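Local coordinates for aspartate aminotransferase (Rhodobacter sphaeroides, PDB 3NRA), which probably catalyses the pyridoxal-phosphate-dependent transfer of the amino group of L-aspartate to 2-oxoglutarate, yielding oxaloacetate and L-glutamate, at residues Val153-Val158 / Thr163-Asp168; Leu167-Leu172 / Ser197-Gly202; Glu174-Gly179 / Tyr211-Ile216; Phe183-Pro188 / Gly202-Leu207. All coordinates share one frame; numbering follows the deposited sequence.

Interaction 1: Val153-Val158 / Thr163-Asp168; sequences VQLDYV and TRAGLD. With GOL (glycerol), chain U.
Val153 meets the returning chain through CG1, which lies 3.5 Å from Leu167 CD1 and is also close to the Asp168 carbonyl. With CG1 anti to the backbone N (chi1 -179°), that methyl is carried against Leu167, and the two side chains pass each other at a slant. This is where the outermost strand 149-154 of the seven-stranded sheet ends and the chain turns back, pairing with itself through a single antiparallel-type bridge; 153-157 and 165-168 run 143° apart. Gln154 is engaged through both its backbone N and its backbone O. Its O takes the Asp168 N-H at 3.0 Å, almost straight along the carbonyl, while its N donates to O1 of a bound glycerol; that same O1 donates to Asp168 OD2 at 2.7 Å. The glycerol probably comes from the crystallisation liquor. Leu155 is the bridge residue, a non-hydrogen-bonded pair with Leu167 whose CA atoms are 4.4 Å apart; its CD1 tucks beside Ala165 CB at 3.9 Å, and the leucine side chain also touches Val132 of the neighbouring strand. Asp156, at the centre of an inverse gamma turn, closes the second bond of the bridge: its N-H reaches Gly166 O at 2.8 Å from well above the carbonyl plane. At Gly166 a CB would probably run into the Asp156 carbonyl, and the positive phi (108°) by itself suits a glycine. Tyr157 turns its ring away from 163-168, so that the contact falls to CA and CB: Tyr157 CA points its hydrogen at Ala165 O, a CA-H...O contact of 3.4 Å.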
loop_
_atom_site.group_PDB
_atom_site.type_symbol
_atom_site.label_atom_id
_atom_site.label_comp_id
_atom_site.label_asym_id
_atom_site.label_seq_id
_atom_site.Cartn_x
_atom_site.Cartn_y
_atom_site.Cartn_z
ATOM N N VAL B 153 -19.345 -18.547 8.236
ATOM C CA VAL B 153 -19.398 -19.945 7.906
ATOM C C VAL B 153 -18.427 -20.640 8.851
ATOM O O VAL B 153 -17.234 -20.323 8.859
ATOM C CB VAL B 153 -18.937 -20.176 6.474
ATOM C CG1 VAL B 153 -19.017 -21.691 6.106
ATOM C CG2 VAL B 153 -19.777 -19.311 5.483
ATOM N N GLN B 154 -18.931 -21.571 9.655
ATOM C CA GLN B 154 -18.095 -22.260 10.646
ATOM C C GLN B 154 -17.076 -23.156 9.955
ATOM O O GLN B 154 -17.415 -23.882 9.003
ATOM C CB GLN B 154 -18.987 -23.095 11.602
ATOM C CG GLN B 154 -18.261 -23.743 12.762
ATOM C CD GLN B 154 -17.669 -22.724 13.738
ATOM O OE1 GLN B 154 -18.287 -21.710 14.060
ATOM N NE2 GLN B 154 -16.468 -22.983 14.183
ATOM N N LEU B 155 -15.828 -23.078 10.413
ATOM C CA LEU B 155 -14.833 -24.115 10.156
ATOM C C LEU B 155 -14.805 -25.013 11.358
ATOM O O LEU B 155 -14.265 -24.635 12.390
ATOM C CB LEU B 155 -13.426 -23.510 9.929
ATOM C CG LEU B 155 -12.298 -24.448 9.458
ATOM C CD1 LEU B 155 -12.593 -25.006 8.075
ATOM C CD2 LEU B 155 -10.909 -23.728 9.470
ATOM N N ASP B 156 -15.357 -26.221 11.215
ATOM C CA ASP B 156 -15.360 -27.184 12.281
ATOM C C ASP B 156 -14.060 -27.999 12.209
ATOM O O ASP B 156 -14.066 -29.183 11.922
ATOM C CB ASP B 156 -16.630 -28.084 12.219
ATOM C CG ASP B 156 -17.890 -27.357 12.718
ATOM O OD1 ASP B 156 -17.859 -26.800 13.828
ATOM O OD2 ASP B 156 -18.898 -27.317 11.984
ATOM N N TYR B 157 -12.949 -27.318 12.455
ATOM C CA TYR B 157 -11.610 -27.905 12.290
ATOM C C TYR B 157 -11.230 -28.805 13.444
ATOM O O TYR B 157 -10.290 -29.591 13.312
ATOM C CB TYR B 157 -10.534 -26.798 12.126
ATOM C CG TYR B 157 -10.288 -25.969 13.381
ATOM C CD1 TYR B 157 -11.121 -24.899 13.714
ATOM C CD2 TYR B 157 -9.209 -26.251 14.227
ATOM C CE1 TYR B 157 -10.916 -24.154 14.890
ATOM C CE2 TYR B 157 -8.992 -25.515 15.382
ATOM C CZ TYR B 157 -9.862 -24.471 15.713
ATOM O OH TYR B 157 -9.655 -23.754 16.846
ATOM N N VAL B 158 -11.921 -28.675 14.603
ATOM C CA VAL B 158 -11.584 -29.490 15.767
ATOM C C VAL B 158 -12.132 -30.910 15.600
ATOM O O VAL B 158 -13.366 -31.168 15.788
ATOM C CB VAL B 158 -12.057 -28.881 17.100
ATOM C CG1 VAL B 158 -11.713 -29.828 18.242
ATOM C CG2 VAL B 158 -11.369 -27.508 17.334
ATOM N N THR B 163 -8.658 -35.520 7.113
ATOM C CA THR B 163 -8.808 -35.618 5.642
ATOM C C THR B 163 -9.592 -34.431 5.063
ATOM O O THR B 163 -9.784 -34.338 3.863
ATOM C CB THR B 163 -9.514 -36.922 5.220
ATOM O OG1 THR B 163 -10.867 -36.908 5.687
ATOM C CG2 THR B 163 -8.775 -38.154 5.759
ATOM N N ARG B 164 -10.069 -33.551 5.914
ATOM C CA ARG B 164 -10.666 -32.323 5.443
ATOM C C ARG B 164 -10.482 -31.232 6.453
ATOM O O ARG B 164 -10.144 -31.500 7.632
ATOM C CB ARG B 164 -12.144 -32.540 5.121
ATOM C CG ARG B 164 -13.020 -32.943 6.297
ATOM C CD ARG B 164 -14.430 -33.306 5.810
ATOM N NE ARG B 164 -15.254 -33.859 6.897
ATOM C CZ ARG B 164 -16.430 -34.491 6.732
ATOM N NH1 ARG B 164 -16.958 -34.666 5.504
ATOM N NH2 ARG B 164 -17.085 -34.971 7.804
ATOM N N ALA B 165 -10.656 -29.994 5.995
ATOM C CA ALA B 165 -10.520 -28.828 6.849
ATOM C C ALA B 165 -11.672 -28.751 7.841
ATOM O O ALA B 165 -11.470 -28.389 8.978
ATOM C CB ALA B 165 -10.466 -27.586 6.028
ATOM N N GLY B 166 -12.875 -29.076 7.383
ATOM C CA GLY B 166 -14.064 -29.108 8.227
ATOM C C GLY B 166 -15.047 -27.974 7.972
ATOM O O GLY B 166 -15.848 -27.655 8.853
ATOM N N LEU B 167 -14.992 -27.361 6.784
ATOM C CA LEU B 167 -15.911 -26.264 6.450
ATOM C C LEU B 167 -17.354 -26.758 6.456
ATOM O O LEU B 167 -17.649 -27.840 5.934
ATOM C CB LEU B 167 -15.587 -25.653 5.072
ATOM C CG LEU B 167 -16.301 -24.316 4.731
ATOM C CD1 LEU B 167 -15.867 -23.180 5.663
ATOM C CD2 LEU B 167 -16.046 -23.915 3.287
ATOM N N ASP B 168 -18.235 -25.956 7.066
ATOM C CA ASP B 168 -19.673 -26.168 7.019
ATOM C C ASP B 168 -20.222 -25.723 5.654
ATOM O O ASP B 168 -20.618 -24.563 5.482
ATOM C CB ASP B 168 -20.344 -25.392 8.160
ATOM C CG ASP B 168 -21.855 -25.457 8.114
ATOM O OD1 ASP B 168 -22.423 -26.287 7.349
ATOM O OD2 ASP B 168 -22.493 -24.627 8.789
HETATM C C1 GOL U . -22.830 -21.373 9.683
HETATM O O1 GOL U . -21.730 -22.263 9.744
HETATM C C2 GOL U . -23.502 -21.212 11.054
HETATM O O2 GOL U . -24.493 -20.192 10.971
HETATM C C3 GOL U . -22.477 -20.847 12.160
HETATM O O3 GOL U . -21.681 -19.725 11.802
#

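Interaction 2: Leu167-Leu172 / Ser197-Gly202; sequences LDLTGL and SAEEIG
Leu167 and Glu200 meet through one direct bond: Leu167 N donates to Glu200 OE2 at 3.1 Å, bent to 145° at the hydrogen and arriving nearly along the C-O axis of the carboxylate. A water doubles the link, donating to Leu167 O and to Glu200 OE2, each at 2.6 Å. Beyond these bonds the contact is loose van der Waals packing: Leu169, in the first turn of helix 169-177, brings CD2 to 4.1 Å from Glu200 O.

A second shell sets the carboxylate. Glu200 CG is anti to its carbonyl carbon (chi1 -75°) and the chain is extended beyond it, which sends the carboxylate back over the start of its own helix. There Ser197 and Glu200 form a capping box: Ser197 N gives its hydrogen to the anti lone pair of Glu200 OE1 at 2.9 Å, and Glu200 N gives its own to Ser197 OG at 2.9 Å. Outside the two segments, Gly166 N also donates to OE2, and Ala165 N to OE1. The other helix has its own cap, with Gly171 N bonded to Asp168 OD1 at 2.9 Å.

With an alanine in place of Glu200, the backbone N-H groups of Ala165, Gly166 and Leu167 would probably lose their common acceptor, the capping box would lose one of its two bonds, and the loop would be freer to shift.

One buried carboxylate thus joins the start of helix 198-211 to the loop that leads into helix 169-177, and the backbone N-H groups and water directed at its oxygens are likely to keep it ionised.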
loop_
_atom_site.group_PDB
_atom_site.type_symbol
_atom_site.label_atom_id
_atom_site.label_comp_id
_atom_site.label_asym_id
_atom_site.label_seq_id
_atom_site.Cartn_x
_atom_site.Cartn_y
_atom_site.Cartn_z
ATOM N N LEU B 167 -14.992 -27.361 6.784
ATOM C CA LEU B 167 -15.911 -26.264 6.450
ATOM C C LEU B 167 -17.354 -26.758 6.456
ATOM O O LEU B 167 -17.649 -27.840 5.934
ATOM C CB LEU B 167 -15.587 -25.653 5.072
ATOM C CG LEU B 167 -16.301 -24.316 4.731
ATOM C CD1 LEU B 167 -15.867 -23.180 5.663
ATOM C CD2 LEU B 167 -16.046 -23.915 3.287
ATOM N N ASP B 168 -18.235 -25.956 7.066
ATOM C CA ASP B 168 -19.673 -26.168 7.019
ATOM C C ASP B 168 -20.222 -25.723 5.654
ATOM O O ASP B 168 -20.618 -24.563 5.482
ATOM C CB ASP B 168 -20.344 -25.392 8.160
ATOM C CG ASP B 168 -21.855 -25.457 8.114
ATOM O OD1 ASP B 168 -22.423 -26.287 7.349
ATOM O OD2 ASP B 168 -22.493 -24.627 8.789
ATOM N N LEU B 169 -20.288 -26.665 4.710
ATOM C CA LEU B 169 -20.680 -26.347 3.327
ATOM C C LEU B 169 -22.159 -26.022 3.202
ATOM O O LEU B 169 -22.545 -25.202 2.363
ATOM C CB LEU B 169 -20.293 -27.474 2.369
ATOM C CG LEU B 169 -18.749 -27.673 2.244
ATOM C CD1 LEU B 169 -18.430 -29.095 1.779
ATOM C CD2 LEU B 169 -18.101 -26.640 1.340
ATOM N N THR B 170 -22.982 -26.620 4.055
ATOM C CA THR B 170 -24.368 -26.227 4.143
ATOM C C THR B 170 -24.498 -24.761 4.599
ATOM O O THR B 170 -25.295 -24.013 4.059
ATOM C CB THR B 170 -25.164 -27.145 5.091
ATOM O OG1 THR B 170 -24.771 -28.519 4.897
ATOM C CG2 THR B 170 -26.671 -27.002 4.838
ATOM N N GLY B 171 -23.683 -24.357 5.568
ATOM C CA GLY B 171 -23.595 -22.960 6.003
ATOM C C GLY B 171 -23.187 -21.992 4.881
ATOM O O GLY B 171 -23.733 -20.907 4.775
ATOM N N LEU B 172 -22.241 -22.402 4.038
ATOM C CA LEU B 172 -21.824 -21.576 2.893
ATOM C C LEU B 172 -22.985 -21.404 1.918
ATOM O O LEU B 172 -23.295 -20.283 1.502
ATOM C CB LEU B 172 -20.654 -22.205 2.174
ATOM C CG LEU B 172 -20.092 -21.429 0.982
ATOM C CD1 LEU B 172 -19.718 -19.968 1.401
ATOM C CD2 LEU B 172 -18.891 -22.172 0.421
ATOM N N SER B 197 -9.887 -30.057 1.477
ATOM C CA SER B 197 -9.841 -31.284 0.652
ATOM C C SER B 197 -10.301 -31.008 -0.781
ATOM O O SER B 197 -10.944 -29.988 -1.047
ATOM C CB SER B 197 -10.755 -32.359 1.254
ATOM O OG SER B 197 -12.122 -31.999 1.062
ATOM N N ALA B 198 -9.968 -31.930 -1.684
ATOM C CA ALA B 198 -10.477 -31.928 -3.069
ATOM C C ALA B 198 -12.003 -31.789 -3.128
ATOM O O ALA B 198 -12.518 -31.021 -3.904
ATOM C CB ALA B 198 -10.035 -33.236 -3.805
ATOM N N GLU B 199 -12.691 -32.483 -2.238
ATOM C CA GLU B 199 -14.142 -32.475 -2.190
ATOM C C GLU B 199 -14.668 -31.121 -1.680
ATOM O O GLU B 199 -15.590 -30.565 -2.256
ATOM C CB GLU B 199 -14.644 -33.644 -1.290
ATOM C CG GLU B 199 -15.922 -34.314 -1.750
ATOM C CD GLU B 199 -17.207 -33.508 -1.445
ATOM O OE1 GLU B 199 -17.226 -32.737 -0.455
ATOM O OE2 GLU B 199 -18.213 -33.679 -2.196
ATOM N N GLU B 200 -14.050 -30.571 -0.628
ATOM C CA GLU B 200 -14.426 -29.231 -0.141
ATOM C C GLU B 200 -14.277 -28.163 -1.212
ATOM O O GLU B 200 -15.149 -27.324 -1.373
ATOM C CB GLU B 200 -13.637 -28.838 1.110
ATOM C CG GLU B 200 -14.130 -29.584 2.404
ATOM C CD GLU B 200 -13.219 -29.398 3.579
ATOM O OE1 GLU B 200 -11.963 -29.470 3.410
ATOM O OE2 GLU B 200 -13.752 -29.226 4.695
ATOM N N ILE B 201 -13.181 -28.213 -1.954
ATOM C CA ILE B 201 -12.911 -27.212 -2.974
ATOM C C ILE B 201 -13.870 -27.392 -4.158
ATOM O O ILE B 201 -14.310 -26.406 -4.760
ATOM C CB ILE B 201 -11.430 -27.291 -3.424
ATOM C CG1 ILE B 201 -10.512 -26.822 -2.263
ATOM C CG2 ILE B 201 -11.178 -26.507 -4.729
ATOM C CD1 ILE B 201 -10.596 -25.319 -1.912
ATOM N N GLY B 202 -14.222 -28.638 -4.453
ATOM C CA GLY B 202 -15.190 -28.944 -5.501
ATOM C C GLY B 202 -16.571 -28.398 -5.184
ATOM O O GLY B 202 -17.223 -27.799 -6.038
HETATM O O HOH W 1 -16.281 -29.877 5.104
#

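Interaction 3: Glu174-Gly179 / Tyr211-Ile216; sequences EAFKAG and YGATVI
Phe176 and Tyr211 pack where the last turn of helix 169-177 lies against the end of helix 198-211, two helices of the alpha/beta domain on one side of its sheet. The tight part is hydrophobic. Phe176 CB sits over one face of the Tyr211 ring, 3.9 Å from its centroid and 27° off the normal, a CH-pi contact. Because Phe176 CG is anti to the carbonyl carbon (chi1 -68°), its ring continues past the tyrosine toward the sheet; the two rings lie obliquely, planes at 36°. Ala213 CB, just before strand 214-218, lies over a face of the phenylalanine ring in a second CH-pi contact and approaches CE1 to 3.5 Å. Phe183 and Leu207 also touch Phe176.

The solvent side is looser in its polar bonds. Lys177 NZ makes a long salt bridge, 3.6 Å, to Glu174 OE2 and a second long, weak ion pair to Glu173, which Tyr211 OH also meets in a weak hydrogen bond. A serine in place of Tyr211 would probably remove the ring face under Phe176 CB and open a gap between the helices. The Lys177 chain, passing the phenol end at a slant, still brings CG to 3.3 Å from Tyr211 OH.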
loop_
_atom_site.group_PDB
_atom_site.type_symbol
_atom_site.label_atom_id
_atom_site.label_comp_id
_atom_site.label_asym_id
_atom_site.label_seq_id
_atom_site.Cartn_x
_atom_site.Cartn_y
_atom_site.Cartn_z
ATOM N N GLU B 174 -26.156 -21.720 2.513
ATOM C CA GLU B 174 -27.166 -20.873 3.141
ATOM C C GLU B 174 -26.787 -19.379 3.084
ATOM O O GLU B 174 -27.648 -18.532 2.843
ATOM C CB GLU B 174 -27.410 -21.301 4.591
ATOM C CG GLU B 174 -28.105 -22.684 4.783
ATOM C CD GLU B 174 -29.491 -22.740 4.213
ATOM O OE1 GLU B 174 -30.328 -21.861 4.556
ATOM O OE2 GLU B 174 -29.760 -23.673 3.414
ATOM N N ALA B 175 -25.500 -19.079 3.256
ATOM C CA ALA B 175 -24.974 -17.736 3.050
ATOM C C ALA B 175 -25.299 -17.225 1.645
ATOM O O ALA B 175 -25.784 -16.129 1.491
ATOM C CB ALA B 175 -23.443 -17.710 3.283
ATOM N N PHE B 176 -25.043 -18.046 0.628
ATOM C CA PHE B 176 -25.327 -17.652 -0.739
ATOM C C PHE B 176 -26.833 -17.537 -0.970
ATOM O O PHE B 176 -27.259 -16.628 -1.656
ATOM C CB PHE B 176 -24.740 -18.649 -1.768
ATOM C CG PHE B 176 -23.226 -18.679 -1.841
ATOM C CD1 PHE B 176 -22.438 -17.534 -1.598
ATOM C CD2 PHE B 176 -22.580 -19.859 -2.200
ATOM C CE1 PHE B 176 -21.095 -17.585 -1.694
ATOM C CE2 PHE B 176 -21.214 -19.906 -2.302
ATOM C CZ PHE B 176 -20.465 -18.770 -2.075
ATOM N N LYS B 177 -27.633 -18.459 -0.412
ATOM C CA LYS B 177 -29.132 -18.353 -0.522
ATOM C C LYS B 177 -29.611 -17.032 0.075
ATOM O O LYS B 177 -30.445 -16.369 -0.488
ATOM C CB LYS B 177 -29.867 -19.520 0.183
ATOM C CG LYS B 177 -29.906 -20.802 -0.585
ATOM C CD LYS B 177 -30.701 -21.883 0.171
ATOM C CE LYS B 177 -30.822 -23.205 -0.663
ATOM N NZ LYS B 177 -31.232 -24.409 0.162
ATOM N N ALA B 178 -29.005 -16.637 1.188
ATOM C CA ALA B 178 -29.371 -15.396 1.876
ATOM C C ALA B 178 -28.982 -14.117 1.102
ATOM O O ALA B 178 -29.422 -13.043 1.457
ATOM C CB ALA B 178 -28.761 -15.372 3.243
ATOM N N GLY B 179 -28.159 -14.249 0.062
ATOM C CA GLY B 179 -27.811 -13.116 -0.807
ATOM C C GLY B 179 -26.313 -12.815 -0.910
ATOM O O GLY B 179 -25.916 -11.885 -1.616
ATOM N N TYR B 211 -24.717 -19.958 -7.522
ATOM C CA TYR B 211 -25.321 -18.722 -7.038
ATOM C C TYR B 211 -24.699 -17.462 -7.657
ATOM O O TYR B 211 -25.143 -16.369 -7.381
ATOM C CB TYR B 211 -25.222 -18.669 -5.511
ATOM C CG TYR B 211 -26.140 -19.643 -4.864
ATOM C CD1 TYR B 211 -27.481 -19.337 -4.669
ATOM C CD2 TYR B 211 -25.711 -20.905 -4.525
ATOM C CE1 TYR B 211 -28.354 -20.261 -4.091
ATOM C CE2 TYR B 211 -26.586 -21.840 -3.979
ATOM C CZ TYR B 211 -27.898 -21.493 -3.756
ATOM O OH TYR B 211 -28.754 -22.410 -3.215
ATOM N N GLY B 212 -23.714 -17.631 -8.532
ATOM C CA GLY B 212 -23.116 -16.517 -9.238
ATOM C C GLY B 212 -22.217 -15.698 -8.320
ATOM O O GLY B 212 -22.134 -14.502 -8.461
ATOM N N ALA B 213 -21.540 -16.371 -7.393
ATOM C CA ALA B 213 -20.767 -15.712 -6.380
ATOM C C ALA B 213 -19.331 -15.629 -6.849
ATOM O O ALA B 213 -18.858 -16.504 -7.563
ATOM C CB ALA B 213 -20.852 -16.484 -5.029
ATOM N N THR B 214 -18.662 -14.542 -6.459
ATOM C CA THR B 214 -17.240 -14.364 -6.648
ATOM C C THR B 214 -16.513 -14.965 -5.439
ATOM O O THR B 214 -16.970 -14.831 -4.303
ATOM C CB THR B 214 -16.892 -12.816 -6.789
ATOM O OG1 THR B 214 -17.393 -12.319 -8.031
ATOM C CG2 THR B 214 -15.437 -12.560 -6.714
ATOM N N VAL B 215 -15.403 -15.639 -5.684
ATOM C CA VAL B 215 -14.601 -16.203 -4.628
ATOM C C VAL B 215 -13.210 -15.589 -4.703
ATOM O O VAL B 215 -12.617 -15.521 -5.785
ATOM C CB VAL B 215 -14.469 -17.768 -4.772
ATOM C CG1 VAL B 215 -13.539 -18.316 -3.745
ATOM C CG2 VAL B 215 -15.846 -18.461 -4.695
ATOM N N ILE B 216 -12.714 -15.130 -3.560
ATOM C CA ILE B 216 -11.321 -14.692 -3.380
ATOM C C ILE B 216 -10.627 -15.782 -2.590
ATOM O O ILE B 216 -10.963 -16.006 -1.438
ATOM C CB ILE B 216 -11.256 -13.364 -2.580
ATOM C CG1 ILE B 216 -12.106 -12.266 -3.261
ATOM C CG2 ILE B 216 -9.787 -12.902 -2.371
ATOM C CD1 ILE B 216 -12.493 -11.089 -2.302
#

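Interaction 4: Phe183-Pro188 / Gly202-Leu207; sequences FLFSNP and GQIAAL
Ile204 reaches from its helix to two phenylalanines of strand 182-186; all of its outer carbons meet Phe183, and CD1 alone goes on to Phe185. CB points at the strand and divides the chain into two branches. The shorter one, CG2, is anti to the backbone N and arrives at the edge of the Phe183 ring, close to the ring plane, 3.9 Å from CE2 and 4.0 Å from CD2. The longer branch starts with CG1, anti to the carbonyl carbon (chi1 -77°); it passes the same ring corner, CG1 being 4.1 Å from Phe183 CE2. The extended second torsion (chi2 165°) then carries CD1 onward. Ile204 CD1 still touches Phe183 CE2 at 3.9 Å, but it also stands over one face of the neighbouring ring, off centre toward the rim, 4.2 Å from Phe185 CZ.

Strand 182-186, helix 198-211 and strand 214-218 form a beta-alpha-beta unit, and this contact lays the crossover helix on the first strand. Phe183 and Phe185 alternate with Leu184, so both direct their side chains to the helix side while Leu184 faces the other side of the sheet.

The two rings are used differently. Phe183 offers its edge, and its side chain crosses that of Ile204 at about a right angle. Phe185 offers a face, and its ring also meets Tyr196 in an edge-to-face pair. Phe183 is further packed by Leu172 and Phe176 of helix 169-177. Beyond the strand comes Asn187, whose OD1 accepts from Tyr196 N, followed by a cis peptide bond to Pro188.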
loop_
_atom_site.group_PDB
_atom_site.type_symbol
_atom_site.label_atom_id
_atom_site.label_comp_id
_atom_site.label_asym_id
_atom_site.label_seq_id
_atom_site.Cartn_x
_atom_site.Cartn_y
_atom_site.Cartn_z
ATOM N N PHE B 183 -17.442 -14.771 -1.461
ATOM C CA PHE B 183 -16.860 -15.639 -0.435
ATOM C C PHE B 183 -15.329 -15.483 -0.447
ATOM O O PHE B 183 -14.714 -15.616 -1.478
ATOM C CB PHE B 183 -17.240 -17.090 -0.739
ATOM C CG PHE B 183 -16.581 -18.121 0.174
ATOM C CD1 PHE B 183 -16.627 -17.988 1.558
ATOM C CD2 PHE B 183 -16.018 -19.280 -0.361
ATOM C CE1 PHE B 183 -16.087 -18.949 2.380
ATOM C CE2 PHE B 183 -15.430 -20.229 0.473
ATOM C CZ PHE B 183 -15.478 -20.057 1.849
ATOM N N LEU B 184 -14.749 -15.191 0.728
ATOM C CA LEU B 184 -13.318 -14.960 0.911
ATOM C C LEU B 184 -12.835 -15.980 1.913
ATOM O O LEU B 184 -13.471 -16.145 2.974
ATOM C CB LEU B 184 -13.085 -13.553 1.464
ATOM C CG LEU B 184 -11.721 -13.255 2.077
ATOM C CD1 LEU B 184 -10.563 -13.395 1.032
ATOM C CD2 LEU B 184 -11.733 -11.881 2.746
ATOM N N PHE B 185 -11.754 -16.697 1.576
ATOM C CA PHE B 185 -11.154 -17.676 2.478
ATOM C C PHE B 185 -9.671 -17.880 2.217
ATOM O O PHE B 185 -9.192 -17.681 1.074
ATOM C CB PHE B 185 -11.921 -19.025 2.416
ATOM C CG PHE B 185 -11.610 -19.871 1.209
ATOM C CD1 PHE B 185 -12.021 -19.488 -0.049
ATOM C CD2 PHE B 185 -10.983 -21.112 1.356
ATOM C CE1 PHE B 185 -11.763 -20.291 -1.174
ATOM C CE2 PHE B 185 -10.711 -21.916 0.247
ATOM C CZ PHE B 185 -11.104 -21.501 -1.023
ATOM N N SER B 186 -8.934 -18.248 3.278
ATOM C CA SER B 186 -7.548 -18.656 3.144
ATOM C C SER B 186 -7.421 -20.187 3.085
ATOM O O SER B 186 -8.131 -20.911 3.784
ATOM C CB SER B 186 -6.669 -18.079 4.290
ATOM O OG SER B 186 -7.011 -18.654 5.524
ATOM N N ASN B 187 -6.523 -20.644 2.217
ATOM C CA ASN B 187 -6.217 -22.047 2.006
ATOM C C ASN B 187 -4.726 -22.171 1.660
ATOM O O ASN B 187 -4.337 -21.770 0.590
ATOM C CB ASN B 187 -7.039 -22.612 0.852
ATOM C CG ASN B 187 -6.858 -24.093 0.696
ATOM O OD1 ASN B 187 -6.470 -24.772 1.638
ATOM N ND2 ASN B 187 -7.117 -24.604 -0.496
ATOM N N PRO B 188 -3.886 -22.703 2.592
ATOM C CA PRO B 188 -4.214 -23.197 3.906
ATOM C C PRO B 188 -4.790 -22.116 4.825
ATOM O O PRO B 188 -4.436 -20.912 4.708
ATOM C CB PRO B 188 -2.873 -23.670 4.440
ATOM C CG PRO B 188 -1.894 -22.792 3.806
ATOM C CD PRO B 188 -2.426 -22.702 2.391
ATOM N N GLY B 202 -14.222 -28.638 -4.453
ATOM C CA GLY B 202 -15.190 -28.944 -5.501
ATOM C C GLY B 202 -16.571 -28.398 -5.184
ATOM O O GLY B 202 -17.223 -27.799 -6.038
ATOM N N GLN B 203 -16.973 -28.549 -3.933
ATOM C CA GLN B 203 -18.275 -28.065 -3.496
ATOM C C GLN B 203 -18.293 -26.553 -3.383
ATOM O O GLN B 203 -19.296 -25.938 -3.694
ATOM C CB GLN B 203 -18.714 -28.726 -2.168
ATOM C CG GLN B 203 -20.204 -28.387 -1.712
ATOM C CD GLN B 203 -21.286 -28.965 -2.641
ATOM O OE1 GLN B 203 -20.990 -29.519 -3.702
ATOM N NE2 GLN B 203 -22.545 -28.843 -2.225
ATOM N N ILE B 204 -17.171 -25.956 -2.967
ATOM C CA ILE B 204 -17.069 -24.497 -2.938
ATOM C C ILE B 204 -17.200 -23.968 -4.352
ATOM O O ILE B 204 -17.930 -23.024 -4.589
ATOM C CB ILE B 204 -15.728 -23.990 -2.317
ATOM C CG1 ILE B 204 -15.760 -24.104 -0.772
ATOM C CG2 ILE B 204 -15.463 -22.521 -2.724
ATOM C CD1 ILE B 204 -14.395 -23.987 -0.117
ATOM N N ALA B 205 -16.495 -24.589 -5.293
ATOM C CA ALA B 205 -16.586 -24.199 -6.679
ATOM C C ALA B 205 -18.018 -24.328 -7.209
ATOM O O ALA B 205 -18.508 -23.420 -7.883
ATOM C CB ALA B 205 -15.612 -25.041 -7.549
ATOM N N ALA B 206 -18.668 -25.460 -6.924
ATOM C CA ALA B 206 -20.036 -25.723 -7.411
ATOM C C ALA B 206 -21.047 -24.754 -6.800
ATOM O O ALA B 206 -21.928 -24.240 -7.499
ATOM C CB ALA B 206 -20.452 -27.212 -7.132
ATOM N N LEU B 207 -20.913 -24.478 -5.507
ATOM C CA LEU B 207 -21.854 -23.553 -4.837
ATOM C C LEU B 207 -21.704 -22.130 -5.386
ATOM O O LEU B 207 -22.696 -21.485 -5.717
ATOM C CB LEU B 207 -21.670 -23.566 -3.323
ATOM C CG LEU B 207 -22.164 -24.821 -2.588
ATOM C CD1 LEU B 207 -21.633 -24.811 -1.156
ATOM C CD2 LEU B 207 -23.703 -24.959 -2.627
#

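In the fold
Interactions 1 and 2 share Leu167 and Asp168, with centres about 8 Å apart, and the Glu200 carboxylate ties them: Gly166 N lies 2.8 Å from Glu200 OE2 and Ala165 N 2.9 Å from OE1. Leu167 then leads inward to interaction 4, its CD2 being 3.8 Å from Ile204 CD1. Interactions 2 and 4 use helix 198-211, their centres about 7 Å apart. Interactions 3 and 4 meet on adjacent parallel strands, where Phe183 N is 2.9 Å from Thr214 O. Interactions 2, 3 and 4 pack helices 169-177 and 198-211 against each other and the sheet; interaction 1 joins the edge strand to the loop before them. No segment includes Lys253, which carries the pyridoxal phosphate.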